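Local coordinates for glutaredoxin (Methanosarcina mazei, PDB 3NZN), which probably acts as a small thiol-disulfide oxidoreductase of the thioredoxin superfamily, exchanging electrons through a CxxC cysteine pair, at residues A[17-23]-A[46-50]; A[68-73]-A[85-90]. All coordinates share one frame; numbering follows the deposited sequence.

Contact 1: A[17-23]-A[46-50]; sequences SGVDRGK and GVDFD. With SO4 (sulfate ion), chain D.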
ATOM      1  N   SER A  17     -13.516  27.195   2.051  1.00 12.90           N
ATOM      2  CA  SER A  17     -13.642  28.632   2.078  1.00 13.10           C
ATOM      3  C   SER A  17     -13.688  29.288   0.722  1.00 13.06           C
ATOM      4  O   SER A  17     -13.518  30.457   0.626  1.00 17.23           O
ATOM      5  CB  SER A  17     -12.465  29.200   2.898  1.00 15.35           C
ATOM      6  OG  SER A  17     -12.402  28.508   4.077  1.00 22.58           O
ATOM      7  N   GLY A  18     -13.966  28.485  -0.292  1.00 12.11           N
ATOM      8  CA  GLY A  18     -14.111  28.985  -1.644  1.00 11.89           C
ATOM      9  C   GLY A  18     -15.464  28.713  -2.189  1.00 11.42           C
ATOM     10  O   GLY A  18     -16.456  28.971  -1.494  1.00 13.44           O
ATOM     11  N   VAL A  19     -15.550  28.245  -3.420  1.00 10.95           N
ATOM     12  CA  VAL A  19     -16.825  28.007  -4.070  1.00 11.82           C
ATOM     13  C   VAL A  19     -17.372  26.656  -3.816  1.00 11.36           C
ATOM     14  O   VAL A  19     -16.641  25.619  -4.026  1.00 10.76           O
ATOM     15  CB  VAL A  19     -16.714  28.309  -5.599  1.00 12.73           C
ATOM     16  CG1 VAL A  19     -18.013  27.905  -6.326  1.00 14.45           C
ATOM     17  CG2 VAL A  19     -16.275  29.748  -5.847  1.00 14.39           C
ATOM     18  N   ASP A  20     -18.588  26.557  -3.283  1.00 11.55           N
ATOM     19  CA  ASP A  20     -19.197  25.246  -3.045  1.00 11.26           C
ATOM     20  C   ASP A  20     -19.581  24.627  -4.367  1.00 11.26           C
ATOM     21  O   ASP A  20     -20.500  25.115  -5.058  1.00 11.63           O
ATOM     22  CB  ASP A  20     -20.451  25.481  -2.151  1.00 12.05           C
ATOM     23  CG  ASP A  20     -21.218  24.289  -1.860  1.00 14.80           C
ATOM     24  OD1 ASP A  20     -20.698  23.194  -1.997  1.00 15.20           O
ATOM     25  OD2 ASP A  20     -22.402  24.498  -1.463  1.00 22.46           O
ATOM     26  N   ARG A  21     -18.947  23.502  -4.715  1.00 11.11           N
ATOM     27  CA  ARG A  21     -19.337  22.654  -5.816  1.00 10.51           C
ATOM     28  C   ARG A  21     -19.776  21.253  -5.317  1.00 10.50           C
ATOM     29  O   ARG A  21     -19.739  20.303  -6.075  1.00 10.89           O
ATOM     30  CB  ARG A  21     -18.202  22.516  -6.836  1.00 11.17           C
ATOM     31  CG  ARG A  21     -17.723  23.836  -7.360  1.00 10.01           C
ATOM     32  CD  ARG A  21     -18.814  24.626  -8.120  1.00 11.24           C
ATOM     33  NE  ARG A  21     -19.292  23.805  -9.228  1.00 10.64           N
ATOM     34  CZ  ARG A  21     -20.406  24.120  -9.911  1.00  9.70           C
ATOM     35  NH1 ARG A  21     -21.154  25.167  -9.570  1.00  9.68           N
ATOM     36  NH2 ARG A  21     -20.771  23.319 -10.865  1.00 10.64           N
ATOM     37  N   GLY A  22     -20.168  21.197  -4.067  1.00 10.73           N
ATOM     38  CA  GLY A  22     -20.561  19.950  -3.427  1.00 10.48           C
ATOM     39  C   GLY A  22     -19.338  19.143  -2.953  1.00 10.36           C
ATOM     40  O   GLY A  22     -18.249  19.636  -2.809  1.00 11.74           O
ATOM     41  N   LYS A  23     -19.520  17.857  -2.761  1.00 11.28           N
ATOM     42  CA  LYS A  23     -18.466  17.017  -2.207  1.00 11.28           C
ATOM     43  C   LYS A  23     -17.463  16.762  -3.335  1.00 10.73           C
ATOM     44  O   LYS A  23     -17.796  16.183  -4.349  1.00 13.27           O
ATOM     45  CB  LYS A  23     -19.041  15.732  -1.675  1.00 12.71           C
ATOM     46  CG  LYS A  23     -17.914  14.846  -1.012  1.00 17.59           C
ATOM     47  CD  LYS A  23     -17.206  15.483   0.215  1.00 22.10           C
ATOM     48  CE  LYS A  23     -16.273  14.517   0.888  1.00 25.50           C
ATOM     49  NZ  LYS A  23     -16.122  14.912   2.273  1.00 31.64           N
ATOM     50  N   GLY A  46     -10.345  27.420  -7.262  1.00  9.76           N
ATOM     51  CA  GLY A  46     -11.101  28.133  -6.186  1.00  9.99           C
ATOM     52  C   GLY A  46     -12.241  27.350  -5.598  1.00  8.99           C
ATOM     53  O   GLY A  46     -13.052  27.926  -4.898  1.00 10.48           O
ATOM     54  N   VAL A  47     -12.311  26.051  -5.910  1.00  9.44           N
ATOM     55  CA  VAL A  47     -13.423  25.192  -5.449  1.00  9.82           C
ATOM     56  C   VAL A  47     -13.145  24.635  -3.998  1.00  9.53           C
ATOM     57  O   VAL A  47     -11.980  24.466  -3.633  1.00 10.95           O
ATOM     58  CB  VAL A  47     -13.725  24.100  -6.403  1.00 10.25           C
ATOM     59  CG1 VAL A  47     -14.096  24.623  -7.793  1.00 11.73           C
ATOM     60  CG2 VAL A  47     -12.601  23.028  -6.521  1.00 11.89           C
ATOM     61  N   ASP A  48     -14.174  24.388  -3.306  1.00  9.62           N
ATOM     62  CA  ASP A  48     -14.069  23.634  -2.035  1.00  9.12           C
ATOM     63  C   ASP A  48     -13.733  22.199  -2.448  1.00  8.92           C
ATOM     64  O   ASP A  48     -14.264  21.578  -3.315  1.00  9.93           O
ATOM     65  CB  ASP A  48     -15.354  23.662  -1.304  1.00  9.79           C
ATOM     66  CG  ASP A  48     -15.749  24.956  -0.740  1.00 10.73           C
ATOM     67  OD1 ASP A  48     -14.987  25.888  -0.776  1.00 12.12           O
ATOM     68  OD2 ASP A  48     -16.968  25.044  -0.334  1.00 13.64           O
ATOM     69  N   PHE A  49     -12.761  21.605  -1.677  1.00  9.39           N
ATOM     70  CA  PHE A  49     -12.400  20.183  -1.873  1.00  9.41           C
ATOM     71  C   PHE A  49     -11.656  19.710  -0.617  1.00  9.11           C
ATOM     72  O   PHE A  49     -11.104  20.445   0.092  1.00  9.78           O
ATOM     73  CB  PHE A  49     -11.514  19.982  -3.118  1.00  9.54           C
ATOM     74  CG  PHE A  49     -10.153  20.527  -3.015  1.00  9.70           C
ATOM     75  CD1 PHE A  49      -9.054  19.625  -2.786  1.00 10.85           C
ATOM     76  CD2 PHE A  49      -9.818  21.832  -3.160  1.00  9.97           C
ATOM     77  CE1 PHE A  49      -7.782  20.084  -2.727  1.00 12.57           C
ATOM     78  CE2 PHE A  49      -8.572  22.319  -3.101  1.00 11.82           C
ATOM     79  CZ  PHE A  49      -7.488  21.421  -2.868  1.00 12.33           C
ATOM     80  N   ASP A  50     -11.746  18.376  -0.507  1.00  9.86           N
ATOM     81  CA  ASP A  50     -10.923  17.656   0.474  1.00  9.48           C
ATOM     82  C   ASP A  50      -9.881  16.844  -0.283  1.00  9.46           C
ATOM     83  O   ASP A  50     -10.060  16.400  -1.347  1.00  9.63           O
ATOM     84  CB  ASP A  50     -11.819  16.704   1.240  1.00 12.37           C
ATOM     85  CG  ASP A  50     -12.867  17.364   2.022  1.00 14.85           C
ATOM     86  OD1 ASP A  50     -12.845  18.561   2.229  1.00 15.60           O
ATOM     87  OD2 ASP A  50     -13.749  16.628   2.406  1.00 25.44           O
TER
HETATM   88  S   SO4 D 105     -23.357  16.803  -3.598  1.00 20.51           S
HETATM   89  O1  SO4 D 105     -23.961  16.061  -2.508  1.00 27.35           O
HETATM   90  O2  SO4 D 105     -23.627  18.264  -3.304  1.00 30.92           O
HETATM   91  O3  SO4 D 105     -21.936  16.361  -3.288  1.00 28.80           O
HETATM   92  O4  SO4 D 105     -23.962  16.284  -4.916  1.00 30.48           O
HETATM   93  O   HOH W   1     -17.670  27.480   0.397  1.00 21.27           O
HETATM   94  O   HOH W   2     -18.671  23.049   0.039  1.00 34.35           O
HETATM   95  O   HOH W   3     -16.978  21.928  -3.626  1.00 12.63           O

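Contact 2: A[68-73]-A[85-90]; sequences EVRRFN and DEKAIV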
ATOM      1  N   GLU A  68     -12.796   2.905  -0.378  1.00 12.11           N
ATOM      2  CA  GLU A  68     -13.485   3.953  -1.117  1.00 12.50           C
ATOM      3  C   GLU A  68     -12.876   4.164  -2.521  1.00 12.18           C
ATOM      4  O   GLU A  68     -13.606   4.311  -3.489  1.00 13.78           O
ATOM      5  CB  GLU A  68     -13.452   5.222  -0.312  1.00 13.12           C
ATOM      6  CG  GLU A  68     -14.055   6.419  -1.034  1.00 18.66           C
ATOM      7  CD  GLU A  68     -15.554   6.422  -1.122  1.00 23.73           C
ATOM      8  OE1 GLU A  68     -16.235   5.468  -0.643  1.00 27.44           O
ATOM      9  OE2 GLU A  68     -16.110   7.463  -1.672  1.00 29.68           O
ATOM     10  N   VAL A  69     -11.555   4.233  -2.600  1.00 11.13           N
ATOM     11  CA  VAL A  69     -10.906   4.335  -3.872  1.00 11.32           C
ATOM     12  C   VAL A  69     -11.271   3.147  -4.748  1.00 11.30           C
ATOM     13  O   VAL A  69     -11.613   3.272  -5.883  1.00 12.53           O
ATOM     14  CB  VAL A  69      -9.387   4.452  -3.708  1.00 11.74           C
ATOM     15  CG1 VAL A  69      -8.708   4.391  -5.035  1.00 12.45           C
ATOM     16  CG2 VAL A  69      -9.050   5.737  -3.007  1.00 11.85           C
ATOM     17  N   ARG A  70     -11.194   1.916  -4.196  1.00 11.73           N
ATOM     18  CA  ARG A  70     -11.471   0.762  -5.027  1.00 12.26           C
ATOM     19  C   ARG A  70     -12.887   0.734  -5.619  1.00 11.89           C
ATOM     20  O   ARG A  70     -13.078   0.335  -6.669  1.00 13.04           O
ATOM     21  CB  ARG A  70     -11.223  -0.517  -4.179  1.00 13.46           C
ATOM     22  CG  ARG A  70     -11.430  -1.782  -4.946  1.00 13.92           C
ATOM     23  CD  ARG A  70     -11.077  -3.032  -3.999  1.00 21.99           C
ATOM     24  NE  ARG A  70      -9.610  -3.221  -3.887  1.00 25.58           N
ATOM     25  CZ  ARG A  70      -8.918  -3.225  -2.778  1.00 21.84           C
ATOM     26  NH1 ARG A  70      -7.622  -3.377  -2.831  1.00 24.16           N
ATOM     27  NH2 ARG A  70      -9.472  -3.081  -1.656  1.00 24.09           N
ATOM     28  N   ARG A  71     -13.815   1.214  -4.833  1.00 12.36           N
ATOM     29  CA  ARG A  71     -15.228   1.304  -5.289  1.00 14.00           C
ATOM     30  C   ARG A  71     -15.359   2.086  -6.617  1.00 13.49           C
ATOM     31  O   ARG A  71     -16.067   1.691  -7.498  1.00 16.35           O
ATOM     32  CB  ARG A  71     -16.105   1.944  -4.233  1.00 15.69           C
ATOM     33  CG  ARG A  71     -17.507   2.307  -4.686  1.00 20.69           C
ATOM     34  CD  ARG A  71     -18.225   3.039  -3.594  1.00 23.93           C
ATOM     35  NE  ARG A  71     -19.352   3.812  -4.079  1.00 24.57           N
ATOM     36  CZ  ARG A  71     -20.004   4.639  -3.308  1.00 29.51           C
ATOM     37  NH1 ARG A  71     -19.660   4.784  -2.063  1.00 35.29           N
ATOM     38  NH2 ARG A  71     -21.005   5.337  -3.818  1.00 33.04           N
ATOM     39  N   PHE A  72     -14.604   3.189  -6.702  1.00 12.34           N
ATOM     40  CA  PHE A  72     -14.688   4.106  -7.811  1.00 12.53           C
ATOM     41  C   PHE A  72     -13.598   3.865  -8.862  1.00 13.21           C
ATOM     42  O   PHE A  72     -13.649   4.351  -9.986  1.00 16.76           O
ATOM     43  CB  PHE A  72     -14.568   5.531  -7.325  1.00 13.26           C
ATOM     44  CG  PHE A  72     -15.877   6.035  -6.723  1.00 14.21           C
ATOM     45  CD1 PHE A  72     -16.864   6.509  -7.530  1.00 15.36           C
ATOM     46  CD2 PHE A  72     -16.068   6.098  -5.397  1.00 14.98           C
ATOM     47  CE1 PHE A  72     -18.062   6.953  -7.018  1.00 14.78           C
ATOM     48  CE2 PHE A  72     -17.311   6.572  -4.888  1.00 17.08           C
ATOM     49  CZ  PHE A  72     -18.226   7.037  -5.725  1.00 15.62           C
ATOM     50  N   ASN A  73     -12.576   3.112  -8.477  1.00 12.02           N
ATOM     51  CA  ASN A  73     -11.362   2.927  -9.267  1.00 11.17           C
ATOM     52  C   ASN A  73     -10.732   1.587  -8.844  1.00 11.60           C
ATOM     53  O   ASN A  73      -9.887   1.515  -7.988  1.00 11.55           O
ATOM     54  CB  ASN A  73     -10.354   4.025  -9.019  1.00 11.15           C
ATOM     55  CG  ASN A  73      -9.030   3.754  -9.714  1.00 10.49           C
ATOM     56  OD1 ASN A  73      -8.955   2.924 -10.589  1.00 12.14           O
ATOM     57  ND2 ASN A  73      -8.036   4.534  -9.391  1.00 10.45           N
ATOM     58  N   ASP A  85     -19.937  12.275  -5.475  1.00 13.10           N
ATOM     59  CA  ASP A  85     -20.181  10.815  -5.230  1.00 14.41           C
ATOM     60  C   ASP A  85     -20.588  10.149  -6.501  1.00 15.18           C
ATOM     61  O   ASP A  85     -21.253   9.080  -6.426  1.00 18.17           O
ATOM     62  CB  ASP A  85     -21.206  10.617  -4.127  1.00 16.28           C
ATOM     63  CG  ASP A  85     -21.102   9.274  -3.436  1.00 20.03           C
ATOM     64  OD1 ASP A  85     -20.027   8.683  -3.452  1.00 24.59           O
ATOM     65  OD2 ASP A  85     -22.146   8.860  -2.882  1.00 27.12           O
ATOM     66  N   GLU A  86     -20.246  10.711  -7.650  1.00 16.42           N
ATOM     67  CA  GLU A  86     -20.749  10.200  -8.929  1.00 19.03           C
ATOM     68  C   GLU A  86     -19.705  10.024  -9.953  1.00 17.90           C
ATOM     69  O   GLU A  86     -19.671   9.008 -10.632  1.00 22.72           O
ATOM     70  CB  GLU A  86     -21.857  11.124  -9.500  1.00 20.47           C
ATOM     71  CG  GLU A  86     -22.973  11.262  -8.567  1.00 28.46           C
ATOM     72  CD  GLU A  86     -24.157  10.558  -8.983  1.00 35.26           C
ATOM     73  OE1 GLU A  86     -24.004   9.332  -9.199  1.00 40.17           O
ATOM     74  OE2 GLU A  86     -25.213  11.261  -9.054  1.00 37.47           O
ATOM     75  N   LYS A  87     -18.835  10.989 -10.123  1.00 12.71           N
ATOM     76  CA  LYS A  87     -17.896  10.967 -11.216  1.00 11.67           C
ATOM     77  C   LYS A  87     -16.512  10.781 -10.614  1.00 11.40           C
ATOM     78  O   LYS A  87     -16.075  11.540  -9.765  1.00 11.97           O
ATOM     79  CB  LYS A  87     -17.974  12.247 -11.981  1.00 12.91           C
ATOM     80  CG  LYS A  87     -16.937  12.387 -13.002  1.00 15.66           C
ATOM     81  CD  LYS A  87     -17.000  11.559 -14.232  1.00 21.08           C
ATOM     82  CE  LYS A  87     -16.167  12.223 -15.376  1.00 25.02           C
ATOM     83  NZ  LYS A  87     -16.099  11.283 -16.534  1.00 27.80           N
ATOM     84  N   ALA A  88     -15.828   9.732 -11.037  1.00 10.89           N
ATOM     85  CA  ALA A  88     -14.450   9.468 -10.609  1.00 12.02           C
ATOM     86  C   ALA A  88     -13.456   9.802 -11.767  1.00 11.68           C
ATOM     87  O   ALA A  88     -13.650   9.352 -12.892  1.00 14.01           O
ATOM     88  CB  ALA A  88     -14.289   8.028 -10.172  1.00 14.33           C
ATOM     89  N   ILE A  89     -12.423  10.552 -11.461  1.00  9.92           N
ATOM     90  CA  ILE A  89     -11.401  10.877 -12.430  1.00 10.37           C
ATOM     91  C   ILE A  89     -10.084  10.336 -11.907  1.00  9.67           C
ATOM     92  O   ILE A  89      -9.661  10.618 -10.760  1.00  9.58           O
ATOM     93  CB  ILE A  89     -11.268  12.401 -12.650  1.00 10.78           C
ATOM     94  CG1 ILE A  89     -12.665  12.898 -13.116  1.00 12.45           C
ATOM     95  CG2 ILE A  89     -10.180  12.673 -13.614  1.00 12.40           C
ATOM     96  CD1 ILE A  89     -12.731  14.453 -13.184  1.00 13.08           C
ATOM     97  N   VAL A  90      -9.482   9.464 -12.705  1.00 10.52           N
ATOM     98  CA  VAL A  90      -8.239   8.757 -12.333  1.00  9.94           C
ATOM     99  C   VAL A  90      -7.120   9.443 -13.057  1.00 10.44           C
ATOM    100  O   VAL A  90      -7.119   9.511 -14.269  1.00 12.24           O
ATOM    101  CB  VAL A  90      -8.392   7.325 -12.646  1.00 11.09           C
ATOM    102  CG1 VAL A  90      -7.042   6.585 -12.305  1.00 13.41           C
ATOM    103  CG2 VAL A  90      -9.517   6.668 -11.837  1.00 13.32           C
TER

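Contact 1: A[17-23]-A[46-50]
Val19 and Val47 form a single beta bridge that ties the loop before strand 24-28 to the turn leading into strand 49-53 of this thioredoxin-type fold. Val19 N donates to Gly46 O at 2.9 Å, and Asp48 N returns a bond to Val19 O. Gly46, at positive phi, closes helix 33-45 with a Schellman motif, so the bridge begins where the helix ends.

Asp48 carries most of the side-chain work. With CG anti to its carbonyl carbon (chi1 -69°), the carboxylate reaches the backbone of the 17-23 loop: OD1 receives Gly18 N at 2.8 Å, nearly end-on to its C-O bond though the N-H is bent to 143°. OD2 takes two waters, one donating also to Gly18 O, the other to Asp20 OD1. The second water separates two carboxylates whose oxygens, Asp20 OD1 and Asp48 OD2, lie 4.5 Å apart, which probably eases their repulsion. With an alanine here in place of Asp48, Gly18 N would probably lose its acceptor, and the two waters that link the carboxylate to Gly18 O and Asp20 OD1 would lose their shared partner. Asp20 OD1 also accepts from Gly22 N, closing an Asx turn.

Arg21 CG rests on Val47 CG1 at 3.7 Å, the two side chains crossing at a slant, before the bent arginine chain leads away. Lys23 begins by pointing away, but its chain bends at chi2 (62°) and brings the ammonium back across the Asp50 side chain at about a right angle. The salt bridge closes at 2.9 Å, Lys23 NZ meeting Asp50 OD2 nearly along the C-O bond.

Contact 2: A[68-73]-A[85-90]
Phe72 and Ala88 mark the closest backbone approach, their CA atoms 6.1 Å apart, where the last turn of helix 59-72 meets strand 87-90. Asn73, the first residue to leave helical geometry, comes next to Val90, and no hydrogen bond joins the two segments. The strand turns alternate residues to the helix: Ala88 and Val90 point toward it, Lys87 and Ile89 away. Before it, Asp85 occupies a positive-phi turn, and Glu86 and Lys87 together face Ile83 in a classic beta bulge.

The Phe72 side chain lies between the helix end and this turn. Its CB packs on Ala88 CB at 3.8 Å. Farther out, the rim atom CZ comes within 3.3 Å of Asp85 OD1, which sits at the ring edge near its plane, where the ring hydrogens carry a slight positive charge; ring and carboxylate are inclined by 57°. Phe72 CE2 sits over one face of the Arg71 guanidinium, 3.5 Å above its plane and displaced toward its rim. Arg71 NH2 is 3.5 Å from Asp85 OD1, a salt bridge of charge alone: the oxygen stands well out of the guanidinium plane and no N-H points at it. Arg71 NH1 makes a long ion pair with Glu68 OE1, and the positive group probably offsets the nearness of the Glu68 and Asp85 carboxylates.

Asn73, CG anti to N (chi1 173°), sets its amide across Val90, with ND2 3.6 Å from CG2, while the same nitrogen is hydrogen-bonded to Thr80 OG1 and Ser77 OG. The helix end packs on edge strand 87-90 and its neighbour 77-83, where Phe72 also touches Ile82; Ile89 meets helix 94-100, and Val90 touches Ala3 of a third subunit.

How the contacts relate
Contact 1 closes before contact 2 opens along the chain, and their centres lie 18 Å apart; the nearest atoms come within about 5 Å without touching. Both reach one mixed sheet, in which strands 24-28 and 77-83 lie between strand 49-53 of contact 1 and the outermost strand 87-90 of contact 2. Helix 59-72 follows strand 49-53 in the chain, leading from one contact to the other. The two join different parts of the thioredoxin-type fold: contact 1 lies at the end of helix 33-45, which follows the Cys32-Cys35 disulfide motif, and contact 2 at the sheet edge, beside the end of helix 59-72.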